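Local coordinates for protein elastinolytic metalloprotease (Pseudoalteromonas sp. CF6-2, PDB 6IK4) that probably cleaves peptide bonds as a zinc-dependent endopeptidase of family M23, represented here by the C-terminal part of a longer protein, at residues Ser138-Val144 / Asn155-Arg160; Asn45-Ala51 / Gly94-Tyr100; Phe60-Asn64 / Gln106-Glu110; Gly12-Gly18 / Ala167-Arg173. All blocks are in the same frame, centred on the assembly; numbering follows the deposited sequence.

Interaction 1: Ser138-Val144 / Asn155-Arg160; sequences SNYRIDV and NFYFER
R141 and D143 face E159 and Y157 as hydrogen-bonded pairs of an antiparallel ladder whose short strands, 140-143 and 157-160, run at 152° to each other. On the face these four residues share, the R141 guanidinium is the hub: its NH1 and NH2 both grip D143 OD2 near its plane, NH1 at 3.0 Å, while NH1 also hydrogen-bonds N134 OD1. Across the ladder, R141 NH2 reaches E159 OE1 in a long, weak salt bridge of 3.4 Å, and a water joining R141 NE to E159 OE2 doubles the link. The Y157 ring stands nearly upright to the guanidinium and receives D143 CB over one face, 3.7 Å from the ring centroid. These are the central strands of a four-stranded antiparallel sheet, flanked by 136-137 and 163-165. Its other face is apolar: I142 and F158 lie side by side, CG1 of I142 4.0 Å from CD2 of F158, while F156 and F158 touch L33. An arginine suits the R160 site: its flat guanidinium stacks on the Y140 ring, planes 21° apart, yet still donates at its edge. The bend at chi3 (71°) lays it over CE2, and NH1 donates in plane to S138 O at 2.9 Å.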
# COMPACT_ATOMS: atom_id res chain seq x y z
N SER A 138 8.00 6.76 -5.12
CA SER A 138 8.97 7.70 -4.53
C SER A 138 10.36 7.50 -5.13
O SER A 138 11.38 7.59 -4.44
CB SER A 138 9.00 7.56 -3.00
OG SER A 138 7.81 8.08 -2.42
N ASN A 139 10.40 7.23 -6.43
CA ASN A 139 11.60 7.01 -7.23
C ASN A 139 12.32 5.70 -6.91
O ASN A 139 13.34 5.42 -7.54
CB ASN A 139 12.61 8.16 -7.11
CG ASN A 139 12.03 9.50 -7.53
OD1 ASN A 139 11.05 9.57 -8.27
ND2 ASN A 139 12.64 10.58 -7.05
N TYR A 140 11.83 4.89 -5.96
CA TYR A 140 12.34 3.53 -5.81
C TYR A 140 11.82 2.65 -6.94
O TYR A 140 10.62 2.65 -7.22
CB TYR A 140 11.87 2.89 -4.51
CG TYR A 140 12.46 3.44 -3.25
CD1 TYR A 140 13.65 2.92 -2.73
CD2 TYR A 140 11.80 4.42 -2.53
CE1 TYR A 140 14.18 3.39 -1.55
CE2 TYR A 140 12.33 4.91 -1.34
CZ TYR A 140 13.51 4.39 -0.86
OH TYR A 140 14.03 4.87 0.31
N ARG A 141 12.69 1.84 -7.54
CA ARG A 141 12.20 0.75 -8.38
C ARG A 141 11.85 -0.42 -7.48
O ARG A 141 12.63 -0.78 -6.59
CB ARG A 141 13.26 0.32 -9.40
CG ARG A 141 12.77 -0.78 -10.35
CD ARG A 141 13.86 -1.21 -11.33
NE ARG A 141 14.93 -1.92 -10.63
CZ ARG A 141 14.90 -3.22 -10.35
NH1 ARG A 141 13.86 -3.98 -10.70
NH2 ARG A 141 15.92 -3.77 -9.71
N ILE A 142 10.68 -1.02 -7.69
CA ILE A 142 10.26 -2.20 -6.94
C ILE A 142 10.71 -3.44 -7.70
O ILE A 142 10.40 -3.60 -8.89
CB ILE A 142 8.74 -2.21 -6.73
CG1 ILE A 142 8.28 -0.95 -5.99
CG2 ILE A 142 8.32 -3.49 -5.97
CD1 ILE A 142 6.76 -0.75 -6.02
N ASP A 143 11.44 -4.31 -7.03
CA ASP A 143 11.84 -5.59 -7.62
C ASP A 143 11.12 -6.68 -6.85
O ASP A 143 11.39 -6.88 -5.66
CB ASP A 143 13.35 -5.77 -7.55
CG ASP A 143 13.83 -6.90 -8.43
OD1 ASP A 143 13.47 -8.07 -8.15
OD2 ASP A 143 14.53 -6.63 -9.42
N VAL A 144 10.21 -7.40 -7.51
CA VAL A 144 9.44 -8.41 -6.79
C VAL A 144 10.26 -9.69 -6.62
O VAL A 144 11.23 -9.95 -7.34
CB VAL A 144 8.09 -8.71 -7.47
CG1 VAL A 144 7.28 -7.41 -7.65
CG2 VAL A 144 8.29 -9.47 -8.81
N ASN A 155 16.06 -11.29 -3.91
CA ASN A 155 14.91 -11.40 -4.81
C ASN A 155 13.97 -10.21 -4.73
O ASN A 155 13.47 -9.76 -5.77
CB ASN A 155 14.10 -12.66 -4.48
CG ASN A 155 14.95 -13.91 -4.41
OD1 ASN A 155 16.07 -13.93 -4.90
ND2 ASN A 155 14.42 -14.96 -3.79
N PHE A 156 13.68 -9.72 -3.53
CA PHE A 156 12.74 -8.62 -3.34
C PHE A 156 13.46 -7.44 -2.72
O PHE A 156 14.14 -7.60 -1.69
CB PHE A 156 11.56 -9.01 -2.44
CG PHE A 156 10.71 -7.83 -2.06
CD1 PHE A 156 9.78 -7.32 -2.97
CD2 PHE A 156 10.89 -7.17 -0.85
CE1 PHE A 156 9.02 -6.21 -2.65
CE2 PHE A 156 10.13 -6.05 -0.52
CZ PHE A 156 9.20 -5.57 -1.43
N TYR A 157 13.28 -6.25 -3.29
CA TYR A 157 13.83 -5.04 -2.70
C TYR A 157 13.26 -3.80 -3.39
O TYR A 157 12.63 -3.89 -4.44
CB TYR A 157 15.36 -5.02 -2.77
CG TYR A 157 15.89 -5.25 -4.17
CD1 TYR A 157 16.10 -4.20 -5.04
CD2 TYR A 157 16.19 -6.54 -4.61
CE1 TYR A 157 16.59 -4.40 -6.34
CE2 TYR A 157 16.69 -6.76 -5.90
CZ TYR A 157 16.89 -5.69 -6.75
OH TYR A 157 17.37 -5.91 -8.02
N PHE A 158 13.49 -2.66 -2.75
CA PHE A 158 13.29 -1.34 -3.32
C PHE A 158 14.67 -0.76 -3.64
O PHE A 158 15.57 -0.81 -2.80
CB PHE A 158 12.57 -0.41 -2.34
CG PHE A 158 11.25 -0.93 -1.87
CD1 PHE A 158 11.17 -1.82 -0.81
CD2 PHE A 158 10.07 -0.49 -2.46
CE1 PHE A 158 9.94 -2.29 -0.36
CE2 PHE A 158 8.84 -0.96 -2.01
CZ PHE A 158 8.78 -1.85 -0.95
N GLU A 159 14.83 -0.19 -4.83
CA GLU A 159 16.15 0.31 -5.24
C GLU A 159 16.06 1.79 -5.61
O GLU A 159 15.25 2.18 -6.44
CB GLU A 159 16.68 -0.51 -6.42
CG GLU A 159 18.15 -0.31 -6.69
CD GLU A 159 18.54 -0.72 -8.09
OE1 GLU A 159 18.41 -1.92 -8.43
OE2 GLU A 159 18.97 0.16 -8.87
N ARG A 160 16.90 2.60 -4.97
CA ARG A 160 17.00 4.02 -5.28
C ARG A 160 18.45 4.45 -5.12
O ARG A 160 19.13 4.00 -4.20
CB ARG A 160 16.07 4.85 -4.37
CG ARG A 160 15.88 6.31 -4.78
CD ARG A 160 14.71 6.98 -4.03
NE ARG A 160 15.02 7.20 -2.61
CZ ARG A 160 14.20 7.78 -1.74
NH1 ARG A 160 13.00 8.20 -2.13
NH2 ARG A 160 14.58 7.95 -0.47
O HOH W 1 15.74 3.97 -8.72
O HOH W 2 17.24 -0.17 -10.86

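Interaction 2: Asn45-Ala51 / Gly94-Tyr100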
# COMPACT_ATOMS: atom_id res chain seq x y z
N ASN A 45 -1.55 2.79 18.55
CA ASN A 45 -1.88 4.07 17.93
C ASN A 45 -1.45 4.03 16.47
O ASN A 45 -0.39 4.53 16.07
CB ASN A 45 -1.20 5.19 18.72
CG ASN A 45 -1.38 6.55 18.08
OD1 ASN A 45 -2.47 6.90 17.62
ND2 ASN A 45 -0.30 7.33 18.06
N THR A 46 -2.29 3.41 15.64
CA THR A 46 -1.95 3.22 14.23
C THR A 46 -2.02 4.54 13.45
O THR A 46 -2.83 5.41 13.77
CB THR A 46 -2.87 2.19 13.58
OG1 THR A 46 -4.24 2.53 13.85
CG2 THR A 46 -2.56 0.79 14.11
N PRO A 47 -1.18 4.71 12.43
CA PRO A 47 -1.06 6.01 11.76
C PRO A 47 -2.13 6.21 10.69
O PRO A 47 -2.83 5.28 10.28
CB PRO A 47 0.33 5.95 11.12
CG PRO A 47 0.47 4.48 10.78
CD PRO A 47 -0.14 3.77 11.96
N TRP A 48 -2.21 7.45 10.22
CA TRP A 48 -2.99 7.77 9.04
C TRP A 48 -2.19 7.44 7.79
O TRP A 48 -0.96 7.52 7.78
CB TRP A 48 -3.40 9.25 9.05
CG TRP A 48 -4.31 9.59 10.20
CD1 TRP A 48 -3.94 9.86 11.49
CD2 TRP A 48 -5.75 9.64 10.19
NE1 TRP A 48 -5.05 10.09 12.27
CE2 TRP A 48 -6.17 9.96 11.49
CE3 TRP A 48 -6.71 9.44 9.19
CZ2 TRP A 48 -7.52 10.09 11.83
CZ3 TRP A 48 -8.06 9.57 9.53
CH2 TRP A 48 -8.45 9.90 10.84
N VAL A 49 -2.92 7.06 6.73
CA VAL A 49 -2.34 6.63 5.46
C VAL A 49 -2.62 7.72 4.43
O VAL A 49 -3.77 8.18 4.31
CB VAL A 49 -2.94 5.29 5.01
CG1 VAL A 49 -2.32 4.82 3.69
CG2 VAL A 49 -2.74 4.21 6.08
N GLN A 50 -1.59 8.15 3.70
CA GLN A 50 -1.72 9.21 2.70
C GLN A 50 -1.96 8.61 1.32
O GLN A 50 -1.41 7.56 0.98
CB GLN A 50 -0.45 10.08 2.65
CG GLN A 50 -0.15 10.81 3.96
CD GLN A 50 1.20 11.48 3.95
OE1 GLN A 50 1.80 11.70 2.89
NE2 GLN A 50 1.70 11.82 5.14
N ALA A 51 -2.77 9.31 0.51
CA ALA A 51 -2.93 8.92 -0.89
C ALA A 51 -1.59 8.96 -1.61
O ALA A 51 -0.89 9.98 -1.58
CB ALA A 51 -3.94 9.84 -1.59
N GLY A 94 -0.98 12.77 -1.10
CA GLY A 94 -0.76 13.12 0.28
C GLY A 94 -2.01 13.22 1.13
O GLY A 94 -1.89 13.22 2.36
N THR A 95 -3.19 13.29 0.53
CA THR A 95 -4.42 13.42 1.30
C THR A 95 -4.58 12.28 2.30
O THR A 95 -4.40 11.11 1.95
CB THR A 95 -5.62 13.45 0.35
OG1 THR A 95 -5.51 14.58 -0.52
CG2 THR A 95 -6.92 13.55 1.13
N LEU A 96 -4.92 12.62 3.54
CA LEU A 96 -5.18 11.60 4.57
C LEU A 96 -6.46 10.84 4.25
O LEU A 96 -7.56 11.39 4.34
CB LEU A 96 -5.30 12.27 5.94
CG LEU A 96 -4.05 13.04 6.38
CD1 LEU A 96 -4.26 13.64 7.77
CD2 LEU A 96 -2.82 12.14 6.36
N LEU A 97 -6.33 9.54 3.90
CA LEU A 97 -7.49 8.75 3.50
C LEU A 97 -8.23 8.14 4.70
O LEU A 97 -9.43 7.88 4.62
CB LEU A 97 -7.05 7.61 2.56
CG LEU A 97 -6.48 8.06 1.21
CD1 LEU A 97 -5.92 6.87 0.41
CD2 LEU A 97 -7.56 8.80 0.41
N GLY A 98 -7.51 7.90 5.78
CA GLY A 98 -8.00 7.10 6.88
C GLY A 98 -6.80 6.57 7.64
O GLY A 98 -5.65 6.90 7.32
N ARG A 99 -7.07 5.77 8.65
CA ARG A 99 -6.02 5.04 9.36
C ARG A 99 -6.03 3.59 8.90
O ARG A 99 -7.05 3.09 8.43
CB ARG A 99 -6.22 5.10 10.88
CG ARG A 99 -6.09 6.49 11.48
CD ARG A 99 -6.53 6.53 12.94
NE ARG A 99 -5.79 5.59 13.79
CZ ARG A 99 -6.06 5.38 15.08
NH1 ARG A 99 -7.04 6.04 15.69
NH2 ARG A 99 -5.34 4.51 15.78
N TYR A 100 -4.90 2.90 9.05
CA TYR A 100 -5.03 1.45 8.97
C TYR A 100 -5.48 0.98 10.34
O TYR A 100 -5.14 1.58 11.36
CB TYR A 100 -3.78 0.72 8.47
CG TYR A 100 -2.45 0.79 9.20
CD1 TYR A 100 -2.22 0.10 10.38
CD2 TYR A 100 -1.37 1.46 8.61
CE1 TYR A 100 -0.97 0.14 11.01
CE2 TYR A 100 -0.13 1.49 9.22
CZ TYR A 100 0.07 0.83 10.41
OH TYR A 100 1.31 0.88 11.00
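R99 lays its aliphatic stem over the W48 indole, CG lying 3.5 Å from the centroid of the five-membered ring. A turn about the CG-CD bond (chi3 57°) carries the guanidinium to T46, crossing its side chain at about a right angle. There R99 NH2 donates to T46 OG1 at 3.0 Å, the hydroxyl lying out of the guanidinium plane, and NE makes a weak bond to T46 O. The threonine hydroxyl passes the chain on, donating to Y100 O at 2.8 Å. With an alanine in place of R99, the indole would probably lose the cover on this face, and T46 OG1 its guanidinium donor. Opposite V49 the antiparallel ladder carries a beta bulge: L97 N donates to V49 O while V49 N donates to G98 O, so two residues face one. The W48 indole lies against the backbone of G98, whose angles suit glycine, CE3 3.3 Å from G98 C. The Y100 ring takes P47 over one face, with P47 CD 3.3 Å from CZ, and V49 CG2 at its edge, 4.0 Å from CD2. Its OH accepts from N37 N, and the ring lies about 5 Å from the side chains of H79 and H118, both predicted active-site residues.

Interaction 3: Phe60-Asn64 / Gln106-Glu110; sequences FSSCN and QALCE
E110 reaches across to the turn with OE2, which accepts two hydrogen bonds. S61 OG donates to it at 2.6 Å, on the anti side of the oxygen, and N64 ND2 donates at 3.0 Å from above the carboxylate plane. A carboxylate suits this place because two donors converge on one oxygen. S61 OG is doubly used, since it also accepts from C63 N at 3.3 Å in an ST turn. Its chi1 of 69° tucks the hydroxyl between backbone N and carbonyl carbon, within range of both partners. Further along, Q106 NE2 donates to S62 OG at 2.9 Å in the plane of its amide, and also binds M80 O. A water donates to Q106 OE1 and hydrogen-bonds to S62 OG, closing a small ring. Between the two polar clusters runs the C63-C109 disulfide, SG to SG 2.0 Å with chi3 at -89°, close to the unstrained right angle. The type I turn S61-N64 joins strands 55-61 and 64-68, and the disulfide ties it to the loop after helix 104-107. Strand 73-81 is their common neighbour: N76 ND2 binds N64 OD1, Y78 OH pairs with E110 N, and A107 O is bonded to ND1 of H79, a predicted active-site residue.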
# COMPACT_ATOMS: atom_id res chain seq x y z
N PHE A 60 -15.31 0.94 -0.96
CA PHE A 60 -16.00 -0.34 -1.07
C PHE A 60 -16.67 -0.73 0.23
O PHE A 60 -17.68 -1.44 0.21
CB PHE A 60 -15.03 -1.43 -1.52
CG PHE A 60 -14.51 -1.24 -2.92
CD1 PHE A 60 -15.30 -1.53 -4.01
CD2 PHE A 60 -13.22 -0.77 -3.14
CE1 PHE A 60 -14.83 -1.36 -5.30
CE2 PHE A 60 -12.74 -0.60 -4.44
CZ PHE A 60 -13.55 -0.89 -5.52
N SER A 61 -16.14 -0.28 1.36
CA SER A 61 -16.60 -0.68 2.68
C SER A 61 -15.91 0.25 3.67
O SER A 61 -15.14 1.12 3.27
CB SER A 61 -16.28 -2.14 2.97
OG SER A 61 -14.87 -2.30 3.11
N SER A 62 -16.18 0.04 4.96
CA SER A 62 -15.51 0.88 5.94
C SER A 62 -14.01 0.59 6.06
O SER A 62 -13.31 1.34 6.74
CB SER A 62 -16.17 0.72 7.31
OG SER A 62 -15.81 -0.52 7.89
N CYS A 63 -13.51 -0.48 5.44
CA CYS A 63 -12.10 -0.85 5.59
C CYS A 63 -11.38 -0.96 4.25
O CYS A 63 -10.29 -1.54 4.18
CB CYS A 63 -11.97 -2.16 6.38
SG CYS A 63 -12.57 -3.65 5.55
N ASN A 64 -11.93 -0.38 3.18
CA ASN A 64 -11.44 -0.67 1.83
C ASN A 64 -11.76 0.51 0.93
O ASN A 64 -12.93 0.79 0.64
CB ASN A 64 -12.07 -1.96 1.32
CG ASN A 64 -11.51 -2.38 -0.03
OD1 ASN A 64 -10.49 -1.87 -0.49
ND2 ASN A 64 -12.16 -3.36 -0.65
N GLN A 106 -12.21 -4.74 12.54
CA GLN A 106 -12.28 -3.67 11.55
C GLN A 106 -11.31 -3.92 10.40
O GLN A 106 -11.63 -3.63 9.24
CB GLN A 106 -11.99 -2.33 12.20
CG GLN A 106 -11.94 -1.16 11.21
CD GLN A 106 -13.27 -0.92 10.56
OE1 GLN A 106 -14.31 -1.20 11.14
NE2 GLN A 106 -13.25 -0.40 9.33
N ALA A 107 -10.11 -4.42 10.71
CA ALA A 107 -9.12 -4.69 9.67
C ALA A 107 -9.62 -5.71 8.66
O ALA A 107 -9.24 -5.66 7.48
CB ALA A 107 -7.82 -5.19 10.29
N LEU A 108 -10.46 -6.64 9.09
CA LEU A 108 -10.92 -7.73 8.24
C LEU A 108 -12.41 -7.60 7.93
O LEU A 108 -13.13 -8.59 7.82
CB LEU A 108 -10.60 -9.07 8.88
CG LEU A 108 -9.10 -9.27 9.13
CD1 LEU A 108 -8.83 -10.63 9.75
CD2 LEU A 108 -8.32 -9.10 7.83
N CYS A 109 -12.90 -6.36 7.77
CA CYS A 109 -14.33 -6.15 7.57
C CYS A 109 -14.84 -6.77 6.28
O CYS A 109 -16.05 -7.00 6.15
CB CYS A 109 -14.65 -4.65 7.63
SG CYS A 109 -14.55 -3.72 6.07
N GLU A 110 -13.96 -7.07 5.31
CA GLU A 110 -14.36 -7.79 4.10
C GLU A 110 -13.66 -9.14 3.99
O GLU A 110 -13.59 -9.70 2.89
CB GLU A 110 -14.08 -6.96 2.84
CG GLU A 110 -14.98 -5.76 2.66
CD GLU A 110 -14.81 -5.15 1.28
OE1 GLU A 110 -15.01 -5.86 0.27
OE2 GLU A 110 -14.44 -3.96 1.20
O HOH W 3 -17.11 -1.12 10.28

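Interaction 4: Gly12-Gly18 / Ala167-Arg173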
# COMPACT_ATOMS: atom_id res chain seq x y z
N GLY A 12 10.87 12.14 4.21
CA GLY A 12 11.83 12.07 5.28
C GLY A 12 11.48 11.13 6.42
O GLY A 12 12.32 10.92 7.31
N TYR A 13 10.28 10.56 6.43
CA TYR A 13 9.90 9.55 7.41
C TYR A 13 10.07 8.16 6.82
O TYR A 13 10.14 7.99 5.60
CB TYR A 13 8.46 9.77 7.88
CG TYR A 13 8.29 11.01 8.71
CD1 TYR A 13 8.38 12.28 8.15
CD2 TYR A 13 8.07 10.92 10.08
CE1 TYR A 13 8.24 13.41 8.92
CE2 TYR A 13 7.94 12.04 10.86
CZ TYR A 13 8.02 13.29 10.27
OH TYR A 13 7.89 14.42 11.06
N TYR A 14 10.14 7.15 7.69
CA TYR A 14 10.21 5.76 7.22
C TYR A 14 9.09 4.93 7.84
O TYR A 14 8.72 5.14 9.00
CB TYR A 14 11.55 5.12 7.53
CG TYR A 14 11.78 4.85 9.01
CD1 TYR A 14 11.34 3.67 9.61
CD2 TYR A 14 12.44 5.79 9.81
CE1 TYR A 14 11.54 3.43 10.97
CE2 TYR A 14 12.65 5.55 11.16
CZ TYR A 14 12.20 4.37 11.73
OH TYR A 14 12.40 4.14 13.07
N TRP A 15 8.53 4.04 7.03
CA TRP A 15 7.73 2.91 7.49
C TRP A 15 8.47 1.64 7.06
O TRP A 15 9.62 1.70 6.59
CB TRP A 15 6.32 2.93 6.90
CG TRP A 15 5.38 4.00 7.39
CD1 TRP A 15 5.69 5.15 8.05
CD2 TRP A 15 3.96 4.00 7.23
NE1 TRP A 15 4.54 5.88 8.31
CE2 TRP A 15 3.46 5.18 7.82
CE3 TRP A 15 3.05 3.10 6.65
CZ2 TRP A 15 2.11 5.49 7.84
CZ3 TRP A 15 1.71 3.41 6.66
CH2 TRP A 15 1.24 4.60 7.26
N TYR A 16 7.81 0.49 7.23
CA TYR A 16 8.35 -0.81 6.85
C TYR A 16 7.44 -1.46 5.82
O TYR A 16 6.21 -1.32 5.88
CB TYR A 16 8.46 -1.76 8.04
CG TYR A 16 9.27 -1.22 9.18
CD1 TYR A 16 10.65 -1.39 9.21
CD2 TYR A 16 8.66 -0.58 10.25
CE1 TYR A 16 11.41 -0.90 10.28
CE2 TYR A 16 9.40 -0.10 11.32
CZ TYR A 16 10.77 -0.26 11.33
OH TYR A 16 11.50 0.21 12.40
N SER A 17 8.04 -2.22 4.90
CA SER A 17 7.29 -2.99 3.92
C SER A 17 7.68 -4.45 4.00
O SER A 17 8.85 -4.79 4.24
CB SER A 17 7.55 -2.49 2.49
OG SER A 17 6.79 -3.26 1.55
N GLY A 18 6.70 -5.32 3.78
CA GLY A 18 6.95 -6.72 3.50
C GLY A 18 7.18 -6.95 2.02
O GLY A 18 7.28 -6.01 1.23
N ALA A 167 12.83 -5.74 2.55
CA ALA A 167 11.65 -5.86 3.39
C ALA A 167 12.05 -5.78 4.86
O ALA A 167 13.15 -6.19 5.25
CB ALA A 167 10.94 -7.19 3.13
N TRP A 168 11.15 -5.23 5.66
CA TRP A 168 11.31 -5.17 7.11
C TRP A 168 12.53 -4.34 7.51
O TRP A 168 13.11 -4.55 8.58
CB TRP A 168 11.38 -6.57 7.72
CG TRP A 168 10.28 -7.41 7.18
CD1 TRP A 168 10.40 -8.59 6.50
CD2 TRP A 168 8.89 -7.09 7.18
NE1 TRP A 168 9.16 -9.02 6.09
CE2 TRP A 168 8.22 -8.12 6.51
CE3 TRP A 168 8.16 -6.02 7.70
CZ2 TRP A 168 6.85 -8.13 6.36
CZ3 TRP A 168 6.79 -6.01 7.53
CH2 TRP A 168 6.15 -7.06 6.87
N ARG A 169 12.89 -3.36 6.71
CA ARG A 169 13.93 -2.39 7.04
C ARG A 169 13.38 -0.96 6.81
O ARG A 169 12.55 -0.81 6.00
CB ARG A 169 15.19 -2.57 6.22
CG ARG A 169 15.71 -3.97 6.22
CD ARG A 169 17.20 -3.95 6.31
NE ARG A 169 17.85 -4.06 5.03
CZ ARG A 169 19.12 -4.45 4.89
NH1 ARG A 169 19.68 -4.55 3.68
NH2 ARG A 169 19.87 -4.72 5.95
N PRO A 170 13.87 0.05 7.54
CA PRO A 170 13.35 1.40 7.36
C PRO A 170 13.36 1.83 5.90
O PRO A 170 14.41 1.88 5.25
CB PRO A 170 14.30 2.26 8.20
CG PRO A 170 14.79 1.31 9.26
CD PRO A 170 14.92 -0.01 8.58
N LEU A 171 12.18 2.11 5.38
CA LEU A 171 12.00 2.55 4.00
C LEU A 171 11.66 4.04 4.03
O LEU A 171 10.52 4.42 4.30
CB LEU A 171 10.89 1.74 3.33
CG LEU A 171 10.60 2.05 1.85
CD1 LEU A 171 11.82 1.78 0.99
CD2 LEU A 171 9.39 1.23 1.38
N TYR A 172 12.66 4.88 3.75
CA TYR A 172 12.50 6.33 3.84
C TYR A 172 11.87 6.88 2.58
O TYR A 172 12.29 6.55 1.47
CB TYR A 172 13.85 7.02 4.05
CG TYR A 172 14.36 6.94 5.45
CD1 TYR A 172 15.12 5.86 5.87
CD2 TYR A 172 14.08 7.94 6.36
CE1 TYR A 172 15.59 5.78 7.17
CE2 TYR A 172 14.54 7.87 7.66
CZ TYR A 172 15.30 6.79 8.05
OH TYR A 172 15.75 6.73 9.35
N ARG A 173 10.89 7.76 2.75
CA ARG A 173 10.45 8.51 1.60
C ARG A 173 11.45 9.64 1.35
O ARG A 173 12.04 9.68 0.27
CB ARG A 173 9.05 9.07 1.77
CG ARG A 173 8.61 9.83 0.52
CD ARG A 173 7.19 10.33 0.62
NE ARG A 173 6.85 11.25 -0.46
CZ ARG A 173 5.76 12.01 -0.46
NH1 ARG A 173 4.94 11.95 0.58
NH2 ARG A 173 5.50 12.83 -1.47
O HOH W 4 10.96 -2.10 4.39
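Y14 and Y172 meet as neighbours on one face of the sheet, their side chains lying side by side and pointing the same way. CB of Y14 sits over the centre of the Y172 ring, 3.8 Å from its centroid, while the two rings themselves are inclined at 55°. P170 comes over a face of the Y14 ring, with P170 CB 3.6 Å from Y14 CD1. The phenol occupies the position between its own backbone N and carbonyl carbon (chi1 70°), which keeps it alongside both partners. A serine in its place is likely to keep the CB contact but leave P170 CB, and the hydroxyl end of the Y172 ring, without an aromatic neighbour. Next along, Y16 CE1 approaches P170 CD at 4.0 Å, and the W168 indole turns a face to S17 O.

Backbone bonds fix these positions. L171 N donates to W15 O at 2.9 Å, R173 N to Y13 O at 3.0 Å, and W168 N to S17 O at 2.7 Å; W15 N gives L171 O a weak return bond. Where the strands part, a water joins S17 N to R169 O.

Further out, the ladder pairs the chain's first strand with its last. On the other face W15 stacks on W9, and both S17 and L171 touch F158. G18 is backbone-bonded to D34, a zinc ligand, and H21, another, follows shortly. Side chains therefore meet by CH-pi and apolar contact, without a salt bridge, and main-chain bonds hold the last strand of the chain against segment 12-18, whose G18 lies about 8 Å from the zinc ion.

Interactions 2, 3 and 4 all reach the large antiparallel sheet, whereas interaction 1 builds a separate four-stranded one. Interactions 1 and 4 meet directly: Y140 OH and R160 NH1 bind the last two carbonyls of the chain, those of Y172 and R173. Interaction 4 also packs W15 against P47 and Y100 of interaction 2. All are partly buried; interactions 1 and 2 each hold six buried residues, interaction 4, the most surface-lying ladder, six exposed against five buried, and the smaller interaction 3 two of each. Interaction 1 carries charge pairs on one face, interaction 2 pairs an arginine with a tryptophan face and a threonine hydroxyl beside apolar packing on Y100, and interaction 4 is mainly aromatic; interaction 3 alone is covalent.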